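Local atomic coordinates of Poly(A) ribonuclease pop2 (PDB entry 2P51), a protein that removes the poly(A) tails of messenger RNA as the metal-dependent 3'-exoribonuclease subunit of the CCR4-NOT complex, releasing 5'-AMP. Residues 108-113 / 145-150; 122-127 / 132-137; 209-212 / 216-219; 225-230 / 253-258. All blocks are in the same frame, centred on the assembly; numbering follows the deposited sequence.

Contact 1: 108-113 / 145-150; sequences FNFTFN and ADFAEL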
loop_
_atom_site.group_PDB
_atom_site.type_symbol
_atom_site.label_atom_id
_atom_site.label_comp_id
_atom_site.label_asym_id
_atom_site.label_seq_id
_atom_site.Cartn_x
_atom_site.Cartn_y
_atom_site.Cartn_z
ATOM N N PHE A 108 -0.320 -8.784 5.163
ATOM C CA PHE A 108 -1.351 -9.687 4.690
ATOM C C PHE A 108 -0.814 -10.435 3.476
ATOM O O PHE A 108 -0.390 -9.765 2.515
ATOM C CB PHE A 108 -2.596 -8.888 4.285
ATOM C CG PHE A 108 -3.248 -8.233 5.491
ATOM C CD1 PHE A 108 -4.287 -8.881 6.147
ATOM C CD2 PHE A 108 -2.823 -7.019 5.971
ATOM C CE1 PHE A 108 -4.867 -8.291 7.264
ATOM C CE2 PHE A 108 -3.401 -6.437 7.100
ATOM C CZ PHE A 108 -4.410 -7.067 7.781
ATOM N N ASN A 109 -0.807 -11.757 3.524
ATOM C CA ASN A 109 -0.232 -12.572 2.447
ATOM C C ASN A 109 -1.316 -13.258 1.627
ATOM O O ASN A 109 -2.115 -14.005 2.235
ATOM C CB ASN A 109 0.695 -13.612 3.110
ATOM C CG ASN A 109 1.848 -12.910 3.840
ATOM O OD1 ASN A 109 2.677 -12.237 3.206
ATOM N ND2 ASN A 109 1.849 -13.069 5.161
ATOM N N PHE A 110 -1.387 -12.997 0.330
ATOM C CA PHE A 110 -2.534 -13.411 -0.478
ATOM C C PHE A 110 -2.240 -14.633 -1.336
ATOM O O PHE A 110 -1.098 -14.944 -1.701
ATOM C CB PHE A 110 -2.971 -12.247 -1.384
ATOM C CG PHE A 110 -3.594 -11.163 -0.512
ATOM C CD1 PHE A 110 -4.934 -11.220 -0.159
ATOM C CD2 PHE A 110 -2.838 -10.122 -0.004
ATOM C CE1 PHE A 110 -5.516 -10.243 0.636
ATOM C CE2 PHE A 110 -3.395 -9.118 0.766
ATOM C CZ PHE A 110 -4.750 -9.209 1.112
ATOM N N THR A 111 -3.323 -15.319 -1.676
ATOM C CA THR A 111 -3.237 -16.564 -2.462
ATOM C C THR A 111 -2.576 -16.317 -3.818
ATOM O O THR A 111 -2.827 -15.324 -4.513
ATOM C CB THR A 111 -4.647 -17.140 -2.633
ATOM O OG1 THR A 111 -4.520 -18.465 -3.170
ATOM C CG2 THR A 111 -5.455 -16.296 -3.615
ATOM N N PHE A 112 -1.699 -17.227 -4.249
ATOM C CA PHE A 112 -0.988 -17.054 -5.529
ATOM C C PHE A 112 -0.507 -18.433 -5.931
ATOM O O PHE A 112 -0.224 -19.267 -5.034
ATOM C CB PHE A 112 0.173 -16.065 -5.320
ATOM C CG PHE A 112 0.633 -15.506 -6.643
ATOM C CD1 PHE A 112 -0.042 -14.407 -7.180
ATOM C CD2 PHE A 112 1.706 -16.062 -7.346
ATOM C CE1 PHE A 112 0.343 -13.881 -8.415
ATOM C CE2 PHE A 112 2.066 -15.529 -8.568
ATOM C CZ PHE A 112 1.384 -14.451 -9.107
ATOM N N ASN A 113 -0.402 -18.724 -7.222
ATOM C CA ASN A 113 -0.110 -20.041 -7.744
ATOM C C ASN A 113 0.894 -19.859 -8.893
ATOM O O ASN A 113 0.545 -19.344 -9.947
ATOM C CB ASN A 113 -1.388 -20.744 -8.174
ATOM C CG ASN A 113 -1.075 -22.172 -8.571
ATOM O OD1 ASN A 113 -0.220 -22.367 -9.431
ATOM N ND2 ASN A 113 -1.799 -23.119 -7.949
ATOM N N ALA A 145 -11.011 -11.384 -1.611
ATOM C CA ALA A 145 -12.395 -11.093 -1.326
ATOM C C ALA A 145 -12.722 -11.190 0.150
ATOM O O ALA A 145 -13.486 -10.384 0.707
ATOM C CB ALA A 145 -13.248 -12.077 -2.153
ATOM N N ASP A 146 -12.165 -12.190 0.830
ATOM C CA ASP A 146 -12.353 -12.347 2.282
ATOM C C ASP A 146 -11.755 -11.149 3.014
ATOM O O ASP A 146 -12.324 -10.592 3.950
ATOM C CB ASP A 146 -11.720 -13.649 2.735
ATOM C CG ASP A 146 -12.426 -14.898 2.240
ATOM O OD1 ASP A 146 -13.606 -14.829 1.790
ATOM O OD2 ASP A 146 -11.782 -15.975 2.321
ATOM N N PHE A 147 -10.565 -10.753 2.587
ATOM C CA PHE A 147 -9.924 -9.575 3.179
ATOM C C PHE A 147 -10.746 -8.352 2.947
ATOM O O PHE A 147 -10.950 -7.499 3.816
ATOM C CB PHE A 147 -8.559 -9.410 2.490
ATOM C CG PHE A 147 -7.848 -8.111 2.841
ATOM C CD1 PHE A 147 -7.227 -7.934 4.063
ATOM C CD2 PHE A 147 -7.806 -7.073 1.908
ATOM C CE1 PHE A 147 -6.582 -6.739 4.312
ATOM C CE2 PHE A 147 -7.172 -5.870 2.176
ATOM C CZ PHE A 147 -6.542 -5.678 3.399
ATOM N N ALA A 148 -11.240 -8.226 1.726
ATOM C CA ALA A 148 -11.961 -6.993 1.393
ATOM C C ALA A 148 -13.233 -6.823 2.209
ATOM O O ALA A 148 -13.522 -5.710 2.686
ATOM C CB ALA A 148 -12.216 -7.044 -0.114
ATOM N N GLU A 149 -14.025 -7.882 2.406
ATOM C CA GLU A 149 -15.189 -7.780 3.266
ATOM C C GLU A 149 -14.823 -7.236 4.646
ATOM O O GLU A 149 -15.511 -6.359 5.179
ATOM C CB GLU A 149 -15.760 -9.179 3.456
ATOM C CG GLU A 149 -17.181 -9.301 2.980
ATOM C CD GLU A 149 -17.596 -10.755 2.992
ATOM O OE1 GLU A 149 -17.306 -11.393 4.029
ATOM O OE2 GLU A 149 -18.180 -11.166 1.969
ATOM N N LEU A 150 -13.745 -7.750 5.225
ATOM C CA LEU A 150 -13.309 -7.305 6.552
ATOM C C LEU A 150 -12.799 -5.874 6.523
ATOM O O LEU A 150 -13.054 -5.080 7.432
ATOM C CB LEU A 150 -12.247 -8.268 7.106
ATOM C CG LEU A 150 -12.798 -9.682 7.418
ATOM C CD1 LEU A 150 -11.694 -10.600 7.928
ATOM C CD2 LEU A 150 -13.943 -9.649 8.417
#
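Phe108, near the end of strand 105-109, and Phe147 of helix 144-152 make the closest backbone approach, 8.7 Å between their CA atoms, so strand and helix meet through side chains. Phe147 sits between two phenylalanines, using a different part of its ring on each. Its CE1 corner points at the face of Phe108 and lies over the ring centre, 3.6 Å from Phe108 CD1; the planes are inclined at 59°, a tilted edge-to-face pair. Phe110 comes to a face of Phe147 almost perpendicularly, planes at 85°, with its CZ 3.7 Å from Phe147 CG and displaced toward the rim. Phe110 CE1 rests 3.7 Å from Phe147 CB, which lies in the plane of the Phe110 ring. Phe147 reaches both because its CG is anti to the backbone N (chi1 171°), sending the ring down from the helix toward the strand. An alanine here would remove the ring and would probably leave the face of Phe108 and the edge of Phe110 without their aromatic partner, opening a gap beneath the helix. Ile88 of strand 87-93 touches both Phe110 and Phe147. The chemistry is that of a buried aromatic cluster joining helix to sheet in this DEDD nuclease fold: the slightly positive ring edges probably favour the electron-rich faces, so cohesion rests on packing and ring orientation, with no hydrogen bond or ion pair across the contact.

Contact 2: 122-127 / 132-137; sequences ESIELL and IDFKKH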
loop_
_atom_site.group_PDB
_atom_site.type_symbol
_atom_site.label_atom_id
_atom_site.label_comp_id
_atom_site.label_asym_id
_atom_site.label_seq_id
_atom_site.Cartn_x
_atom_site.Cartn_y
_atom_site.Cartn_z
ATOM N N GLU A 122 10.647 -11.783 -13.700
ATOM C CA GLU A 122 11.611 -10.993 -12.912
ATOM C C GLU A 122 11.070 -10.636 -11.518
ATOM O O GLU A 122 11.778 -10.623 -10.506
ATOM C CB GLU A 122 11.934 -9.728 -13.684
ATOM C CG GLU A 122 12.676 -9.944 -14.970
ATOM C CD GLU A 122 11.874 -10.291 -16.203
ATOM O OE1 GLU A 122 10.636 -10.515 -16.073
ATOM O OE2 GLU A 122 12.486 -10.340 -17.303
ATOM N N SER A 123 9.785 -10.294 -11.468
ATOM C CA SER A 123 9.202 -9.852 -10.184
ATOM C C SER A 123 9.123 -10.993 -9.198
ATOM O O SER A 123 9.343 -10.830 -8.004
ATOM C CB SER A 123 7.812 -9.286 -10.431
ATOM O OG SER A 123 7.885 -8.073 -11.178
ATOM N N ILE A 124 8.783 -12.187 -9.711
ATOM C CA ILE A 124 8.722 -13.376 -8.820
ATOM C C ILE A 124 10.110 -13.649 -8.270
ATOM O O ILE A 124 10.293 -13.991 -7.102
ATOM C CB ILE A 124 8.155 -14.611 -9.569
ATOM C CG1 ILE A 124 6.705 -14.414 -10.017
ATOM C CG2 ILE A 124 8.321 -15.947 -8.821
ATOM C CD1 ILE A 124 5.771 -13.823 -8.993
ATOM N N GLU A 125 11.122 -13.489 -9.119
ATOM C CA GLU A 125 12.484 -13.724 -8.649
ATOM C C GLU A 125 12.860 -12.704 -7.582
ATOM O O GLU A 125 13.458 -13.008 -6.542
ATOM C CB GLU A 125 13.511 -13.666 -9.806
ATOM C CG GLU A 125 14.901 -13.954 -9.251
ATOM C CD GLU A 125 15.046 -15.357 -8.690
ATOM O OE1 GLU A 125 15.810 -15.518 -7.705
ATOM O OE2 GLU A 125 14.394 -16.256 -9.249
ATOM N N LEU A 126 12.517 -11.449 -7.822
ATOM C CA LEU A 126 12.837 -10.394 -6.829
ATOM C C LEU A 126 12.104 -10.662 -5.521
ATOM O O LEU A 126 12.688 -10.522 -4.434
ATOM C CB LEU A 126 12.411 -9.050 -7.377
ATOM C CG LEU A 126 12.563 -7.800 -6.508
ATOM C CD1 LEU A 126 14.022 -7.544 -6.097
ATOM C CD2 LEU A 126 12.063 -6.601 -7.325
ATOM N N LEU A 127 10.826 -11.047 -5.643
ATOM C CA LEU A 127 10.069 -11.309 -4.400
ATOM C C LEU A 127 10.618 -12.509 -3.645
ATOM O O LEU A 127 10.683 -12.578 -2.412
ATOM C CB LEU A 127 8.576 -11.483 -4.746
ATOM C CG LEU A 127 7.887 -10.165 -5.117
ATOM C CD1 LEU A 127 6.533 -10.401 -5.797
ATOM C CD2 LEU A 127 7.696 -9.223 -3.898
ATOM N N ILE A 132 9.603 -13.830 0.091
ATOM C CA ILE A 132 8.270 -14.406 -0.107
ATOM C C ILE A 132 8.334 -15.919 -0.183
ATOM O O ILE A 132 9.150 -16.486 -0.923
ATOM C CB ILE A 132 7.608 -13.879 -1.407
ATOM C CG1 ILE A 132 7.405 -12.355 -1.405
ATOM C CG2 ILE A 132 6.293 -14.585 -1.690
ATOM C CD1 ILE A 132 6.516 -11.863 -0.306
ATOM N N ASP A 133 7.442 -16.529 0.595
ATOM C CA ASP A 133 7.279 -18.000 0.606
ATOM C C ASP A 133 6.144 -18.388 -0.317
ATOM O O ASP A 133 4.984 -18.528 0.074
ATOM C CB ASP A 133 7.077 -18.427 2.065
ATOM C CG ASP A 133 6.981 -19.915 2.236
ATOM O OD1 ASP A 133 6.879 -20.686 1.242
ATOM O OD2 ASP A 133 7.013 -20.397 3.401
ATOM N N PHE A 134 6.479 -18.525 -1.600
ATOM C CA PHE A 134 5.389 -18.730 -2.556
ATOM C C PHE A 134 4.599 -19.998 -2.269
ATOM O O PHE A 134 3.394 -20.063 -2.481
ATOM C CB PHE A 134 5.987 -18.696 -3.985
ATOM C CG PHE A 134 6.094 -17.251 -4.493
ATOM C CD1 PHE A 134 4.962 -16.564 -4.909
ATOM C CD2 PHE A 134 7.318 -16.586 -4.565
ATOM C CE1 PHE A 134 4.999 -15.254 -5.379
ATOM C CE2 PHE A 134 7.386 -15.265 -4.993
ATOM C CZ PHE A 134 6.220 -14.582 -5.392
ATOM N N LYS A 135 5.249 -21.063 -1.768
ATOM C CA LYS A 135 4.501 -22.271 -1.521
ATOM C C LYS A 135 3.422 -22.017 -0.461
ATOM O O LYS A 135 2.293 -22.462 -0.516
ATOM C CB LYS A 135 5.420 -23.408 -1.057
ATOM C CG LYS A 135 4.678 -24.720 -0.798
ATOM C CD LYS A 135 5.557 -25.856 -0.382
ATOM C CE LYS A 135 6.777 -26.255 -1.230
ATOM N NZ LYS A 135 7.941 -26.237 -0.314
ATOM N N LYS A 136 3.771 -21.234 0.558
ATOM C CA LYS A 136 2.828 -20.916 1.620
ATOM C C LYS A 136 1.717 -20.019 1.106
ATOM O O LYS A 136 0.567 -20.213 1.547
ATOM C CB LYS A 136 3.530 -20.289 2.823
ATOM C CG LYS A 136 2.690 -20.444 4.080
ATOM C CD LYS A 136 3.504 -20.098 5.320
ATOM C CE LYS A 136 2.619 -19.981 6.565
ATOM N NZ LYS A 136 3.411 -19.655 7.790
ATOM N N HIS A 137 2.016 -19.096 0.192
ATOM C CA HIS A 137 0.928 -18.301 -0.369
ATOM C C HIS A 137 -0.030 -19.217 -1.136
ATOM O O HIS A 137 -1.239 -18.932 -1.200
ATOM C CB HIS A 137 1.446 -17.231 -1.316
ATOM C CG HIS A 137 2.101 -16.050 -0.646
ATOM N ND1 HIS A 137 1.541 -14.772 -0.636
ATOM C CD2 HIS A 137 3.280 -15.953 0.027
ATOM C CE1 HIS A 137 2.347 -13.941 0.018
ATOM N NE2 HIS A 137 3.400 -14.646 0.431
#
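The Phe134 ring meets Ile124 and Leu127 of helix 121-129 with its far end, while one face is taken by Ile132 from its own segment, whose CG2 stands 3.5 Å above the ring plane over the centre. At the edge, close to the plane, lies Leu127 CB, 3.9 Å from Phe134 CZ. Ile124 comes in obliquely, its CD1 3.7 Å from the same CZ, so two aliphatic groups converge on the tip of one ring. Ile132 serves both sides of the junction: with CG1 anti to the carbonyl carbon (chi1 -61°), that branch runs alongside Leu127 and comes within 3.6 Å of Leu127 CB, leaving CG2 for the ring. The backbone closes the turn where Ile132 N donates to Leu127 O (3.0 Å, 162° at the hydrogen), the donor tilted 31° from the carbonyl plane. Asp133 caps the next helix, its OD1 receiving Lys136 N at 3.2 Å from above the carboxylate plane. Leu127 lies about 4 Å, side chain to side chain, from Glu53, a metal ligand of the active site. The motif is two consecutive helices joined by a short loop, the second with an aspartate N-cap, with Leu127 on the side facing the catalytic centre of this DEDD nuclease.

Contact 3: 209-212 / 216-219; sequences IMKS and NSKG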
loop_
_atom_site.group_PDB
_atom_site.type_symbol
_atom_site.label_atom_id
_atom_site.label_comp_id
_atom_site.label_asym_id
_atom_site.label_seq_id
_atom_site.Cartn_x
_atom_site.Cartn_y
_atom_site.Cartn_z
ATOM N N ILE A 209 4.461 14.379 -2.512
ATOM C CA ILE A 209 4.968 15.440 -1.639
ATOM C C ILE A 209 6.458 15.675 -1.892
ATOM O O ILE A 209 6.871 16.839 -2.103
ATOM C CB ILE A 209 4.702 15.098 -0.159
ATOM C CG1 ILE A 209 3.229 14.932 0.163
ATOM C CG2 ILE A 209 5.365 16.185 0.707
ATOM C CD1 ILE A 209 2.912 14.449 1.573
ATOM N N MET A 210 7.260 14.597 -1.900
ATOM C CA MET A 210 8.706 14.784 -1.985
ATOM C C MET A 210 9.095 15.219 -3.388
ATOM O O MET A 210 9.866 16.191 -3.492
ATOM C CB MET A 210 9.502 13.535 -1.578
ATOM C CG MET A 210 9.310 13.232 -0.087
ATOM S SD MET A 210 10.186 14.487 0.889
ATOM C CE MET A 210 11.858 13.819 0.784
ATOM N N LYS A 211 8.650 14.554 -4.430
ATOM C CA LYS A 211 9.133 14.929 -5.770
ATOM C C LYS A 211 8.332 16.083 -6.339
ATOM O O LYS A 211 8.941 17.079 -6.731
ATOM C CB LYS A 211 9.066 13.754 -6.741
ATOM C CG LYS A 211 9.603 14.201 -8.129
ATOM C CD LYS A 211 9.732 13.137 -9.130
ATOM C CE LYS A 211 10.273 13.648 -10.469
ATOM N NZ LYS A 211 11.468 14.509 -10.325
ATOM N N SER A 212 7.015 15.983 -6.421
ATOM C CA SER A 212 6.250 17.010 -7.140
ATOM C C SER A 212 6.239 18.365 -6.434
ATOM O O SER A 212 6.253 19.407 -7.106
ATOM C CB SER A 212 4.809 16.530 -7.386
ATOM O OG SER A 212 4.853 15.339 -8.176
ATOM N N ASN A 216 12.428 16.652 -4.502
ATOM C CA ASN A 216 13.325 15.575 -4.071
ATOM C C ASN A 216 12.854 14.292 -4.780
ATOM O O ASN A 216 11.724 13.860 -4.504
ATOM C CB ASN A 216 13.300 15.502 -2.535
ATOM C CG ASN A 216 14.222 14.419 -1.981
ATOM O OD1 ASN A 216 14.457 13.398 -2.632
ATOM N ND2 ASN A 216 14.787 14.576 -0.784
ATOM N N SER A 217 13.695 13.734 -5.679
ATOM C CA SER A 217 13.292 12.623 -6.520
ATOM C C SER A 217 13.667 11.265 -5.932
ATOM O O SER A 217 13.495 10.234 -6.608
ATOM C CB SER A 217 13.948 12.719 -7.903
ATOM O OG SER A 217 13.434 13.868 -8.571
ATOM N N LYS A 218 14.192 11.265 -4.707
ATOM C CA LYS A 218 14.633 9.959 -4.205
ATOM C C LYS A 218 13.499 8.978 -3.971
ATOM O O LYS A 218 12.360 9.330 -3.617
ATOM C CB LYS A 218 15.387 10.268 -2.897
ATOM C CG LYS A 218 16.769 10.869 -3.088
ATOM C CD LYS A 218 17.456 11.097 -1.739
ATOM C CE LYS A 218 18.920 11.441 -1.954
ATOM N NZ LYS A 218 19.103 12.915 -2.058
ATOM N N GLY A 219 13.818 7.698 -4.152
ATOM C CA GLY A 219 12.913 6.622 -3.772
ATOM C C GLY A 219 12.742 6.404 -2.292
ATOM O O GLY A 219 13.433 7.024 -1.485
#
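Met210 O takes the N-H of Asn216 in a short, nearly straight bond, 2.8 Å with 166° at the hydrogen, although the donor stands 37° out of the carbonyl plane. The carbonyl of a widened, pi-type turn thus finds its donor in the chain that follows the helix. Asn216 uses its own side chain locally: OD1 accepts Lys218 N at 3.0 Å, nearly along the C=O axis, which makes an Asx turn. The amide nitrogen of that group, ND2, has the methyl CE of Met210 at 3.4 Å; the two side chains run side by side, the methionine bent at chi2 and chi3 to bring its end there. Farther out, Lys211 NZ donates to Ser217 OG at 2.7 Å. The lysine chain is extended until its last torsion, chi4 48°, which folds the ammonium toward the serine. A methionine in its place would carry no ammonium and would probably leave Ser217 OG without this donor, freeing the serine hydroxyl to turn. The contact closes the end of helix 206-213 onto the linker that leads through Gly219, the N-cap residue, into helix 220-226; on its buried side Met210 packs against Ile223 of that helix and Ile252 of helix 238-257.

Contact 4: 225-230 / 253-258; sequences DDLQIH and RSRYFD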
loop_
_atom_site.group_PDB
_atom_site.type_symbol
_atom_site.label_atom_id
_atom_site.label_comp_id
_atom_site.label_asym_id
_atom_site.label_seq_id
_atom_site.Cartn_x
_atom_site.Cartn_y
_atom_site.Cartn_z
ATOM N N ASP A 225 17.370 6.431 3.916
ATOM C CA ASP A 225 18.786 6.460 4.300
ATOM C C ASP A 225 19.237 7.885 4.577
ATOM O O ASP A 225 19.990 8.225 5.508
ATOM C CB ASP A 225 19.617 5.799 3.220
ATOM C CG ASP A 225 19.317 4.328 3.015
ATOM O OD1 ASP A 225 18.783 3.744 3.974
ATOM O OD2 ASP A 225 19.598 3.718 1.960
ATOM N N ASP A 226 18.768 8.788 3.729
ATOM C CA ASP A 226 19.108 10.209 3.817
ATOM C C ASP A 226 18.718 10.803 5.161
ATOM O O ASP A 226 19.454 11.533 5.803
ATOM C CB ASP A 226 18.390 10.987 2.716
ATOM C CG ASP A 226 19.150 12.165 2.199
ATOM O OD1 ASP A 226 20.398 12.250 2.336
ATOM O OD2 ASP A 226 18.479 13.045 1.626
ATOM N N LEU A 227 17.504 10.442 5.570
ATOM C CA LEU A 227 17.017 10.938 6.840
ATOM C C LEU A 227 17.457 10.089 8.021
ATOM O O LEU A 227 16.964 10.342 9.132
ATOM C CB LEU A 227 15.476 11.027 6.780
ATOM C CG LEU A 227 14.919 11.955 5.695
ATOM C CD1 LEU A 227 13.387 11.808 5.638
ATOM C CD2 LEU A 227 15.326 13.402 5.927
ATOM N N GLN A 228 18.341 9.130 7.811
ATOM C CA GLN A 228 18.773 8.242 8.894
ATOM C C GLN A 228 17.599 7.574 9.596
ATOM O O GLN A 228 17.608 7.436 10.822
ATOM C CB GLN A 228 19.575 8.989 9.964
ATOM C CG GLN A 228 20.500 10.039 9.365
ATOM C CD GLN A 228 21.467 10.499 10.441
ATOM O OE1 GLN A 228 21.073 11.094 11.446
ATOM N NE2 GLN A 228 22.736 10.185 10.211
ATOM N N ILE A 229 16.604 7.149 8.835
ATOM C CA ILE A 229 15.530 6.340 9.407
ATOM C C ILE A 229 15.793 4.860 9.173
ATOM O O ILE A 229 16.027 4.405 8.060
ATOM C CB ILE A 229 14.188 6.746 8.793
ATOM C CG1 ILE A 229 13.809 8.196 9.168
ATOM C CG2 ILE A 229 13.119 5.715 9.133
ATOM C CD1 ILE A 229 12.783 8.795 8.228
ATOM N N HIS A 230 15.780 4.066 10.231
ATOM C CA HIS A 230 16.151 2.655 10.017
ATOM C C HIS A 230 14.938 1.830 9.637
ATOM O O HIS A 230 13.845 1.991 10.164
ATOM C CB HIS A 230 16.823 2.123 11.279
ATOM C CG HIS A 230 16.891 0.656 11.503
ATOM N ND1 HIS A 230 17.890 -0.143 10.968
ATOM C CD2 HIS A 230 16.115 -0.208 12.217
ATOM C CE1 HIS A 230 17.716 -1.410 11.330
ATOM N NE2 HIS A 230 16.635 -1.479 12.095
ATOM N N ARG A 253 6.952 15.397 7.722
ATOM C CA ARG A 253 5.991 16.328 8.303
ATOM C C ARG A 253 6.694 17.224 9.312
ATOM O O ARG A 253 6.476 18.436 9.374
ATOM C CB ARG A 253 4.879 15.562 9.015
ATOM C CG ARG A 253 3.712 16.468 9.388
ATOM C CD ARG A 253 2.602 15.645 10.052
ATOM N NE ARG A 253 3.047 15.317 11.409
ATOM C CZ ARG A 253 2.227 14.777 12.319
ATOM N NH1 ARG A 253 0.949 14.478 12.023
ATOM N NH2 ARG A 253 2.746 14.537 13.516
ATOM N N SER A 254 7.557 16.635 10.147
ATOM C CA SER A 254 8.297 17.444 11.126
ATOM C C SER A 254 9.309 18.383 10.503
ATOM O O SER A 254 9.394 19.556 10.885
ATOM C CB SER A 254 9.025 16.462 12.061
ATOM O OG SER A 254 9.778 17.200 12.999
ATOM N N ARG A 255 10.101 17.871 9.549
ATOM C CA ARG A 255 11.186 18.687 9.010
ATOM C C ARG A 255 10.683 19.759 8.038
ATOM O O ARG A 255 11.290 20.829 8.113
ATOM C CB ARG A 255 12.204 17.835 8.271
ATOM C CG ARG A 255 12.998 16.889 9.177
ATOM C CD ARG A 255 14.312 16.513 8.512
ATOM N NE ARG A 255 14.985 15.416 9.187
ATOM C CZ ARG A 255 16.261 15.081 9.007
ATOM N NH1 ARG A 255 16.999 15.798 8.156
ATOM N NH2 ARG A 255 16.741 14.050 9.686
ATOM N N TYR A 256 9.709 19.508 7.179
ATOM C CA TYR A 256 9.413 20.463 6.101
ATOM C C TYR A 256 8.065 21.122 6.274
ATOM O O TYR A 256 7.782 22.067 5.515
ATOM C CB TYR A 256 9.541 19.794 4.696
ATOM C CG TYR A 256 10.853 19.015 4.672
ATOM C CD1 TYR A 256 12.059 19.648 4.960
ATOM C CD2 TYR A 256 10.855 17.670 4.372
ATOM C CE1 TYR A 256 13.288 19.016 4.957
ATOM C CE2 TYR A 256 12.072 17.005 4.383
ATOM C CZ TYR A 256 13.273 17.647 4.659
ATOM O OH TYR A 256 14.433 16.899 4.673
ATOM N N PHE A 257 7.269 20.663 7.254
ATOM C CA PHE A 257 5.952 21.241 7.451
ATOM C C PHE A 257 5.736 21.662 8.894
ATOM O O PHE A 257 4.608 21.965 9.265
ATOM C CB PHE A 257 4.848 20.287 7.006
ATOM C CG PHE A 257 4.957 19.970 5.513
ATOM C CD1 PHE A 257 4.267 20.780 4.618
ATOM C CD2 PHE A 257 5.729 18.914 5.050
ATOM C CE1 PHE A 257 4.334 20.524 3.247
ATOM C CE2 PHE A 257 5.799 18.631 3.713
ATOM C CZ PHE A 257 5.106 19.444 2.839
ATOM N N ASP A 258 6.800 21.695 9.682
ATOM C CA ASP A 258 6.730 22.141 11.087
ATOM C C ASP A 258 5.565 21.469 11.843
ATOM O O ASP A 258 4.871 22.053 12.669
ATOM C CB ASP A 258 6.641 23.652 11.162
ATOM C CG ASP A 258 6.987 24.196 12.537
ATOM O OD1 ASP A 258 7.775 23.572 13.295
ATOM O OD2 ASP A 258 6.481 25.291 12.905
HETATM O O HOH W 1 19.513 13.363 8.658
HETATM O O HOH W 2 16.139 11.511 11.412
#
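Leu227 and Arg255 pass each other in opposite directions, and the arginine is the side chain to follow. Its CB lies 3.6 Å above the plane of the neighbouring Tyr256 ring, over the centre. CG is anti to the carbonyl carbon (chi1 -67°), and from there the chain runs extended through CD, which comes within 4.2 Å of Leu227 CD2. At NE the same methyl is nearer, while the N-H has its ionic partner in Glu251, one turn back along helix 238-257. CZ meets Leu227 CD2 at 3.6 Å, with the methyl centred over one face of the guanidinium. On the leucine side, this encounter occurs where helix 220-226 ends in a Schellman motif: Gln228, with positive phi, is the C-prime residue, Gln228 N bonds to Asp225 O and Ile229 N to Ala224 O. The turn places Leu227 just beyond the helix, its side chain directed at the last turns of helix 238-257. NH1 lies under the same methyl, 3.7 Å from Leu227 CD2. NH2, at the far end, donates to two waters in the guanidinium plane. One of them, 3.1 Å from NH2, in turn donates a hydrogen bond to Leu227 O at 2.7 Å; the other reaches Asp226 O only weakly. Tyr256 reaches the same methyl with its hydroxyl, OH 3.8 Å from Leu227 CD2, at a partly solvated margin of the fold.

Contacts 1 and 2 belong to the buried interior and share a neighbourhood: contact 2 is nested in the chain loop that contact 1 closes, and the two touch where Phe110 O and His137 ND1 lie 2.9 Å apart, a probable hydrogen bond. Both rely on phenylalanine rings, packed against other rings in contact 1 and against aliphatic branches in contact 2. Contacts 3 and 4 lie nearer the surface, their centres about 13 Å apart, and both involve helix 220-226 or the linker into it. There polar groups do more of the work, directly in contact 3 and through water in contact 4. Contacts 1 and 3 fall on opposite sides of the chain's centre.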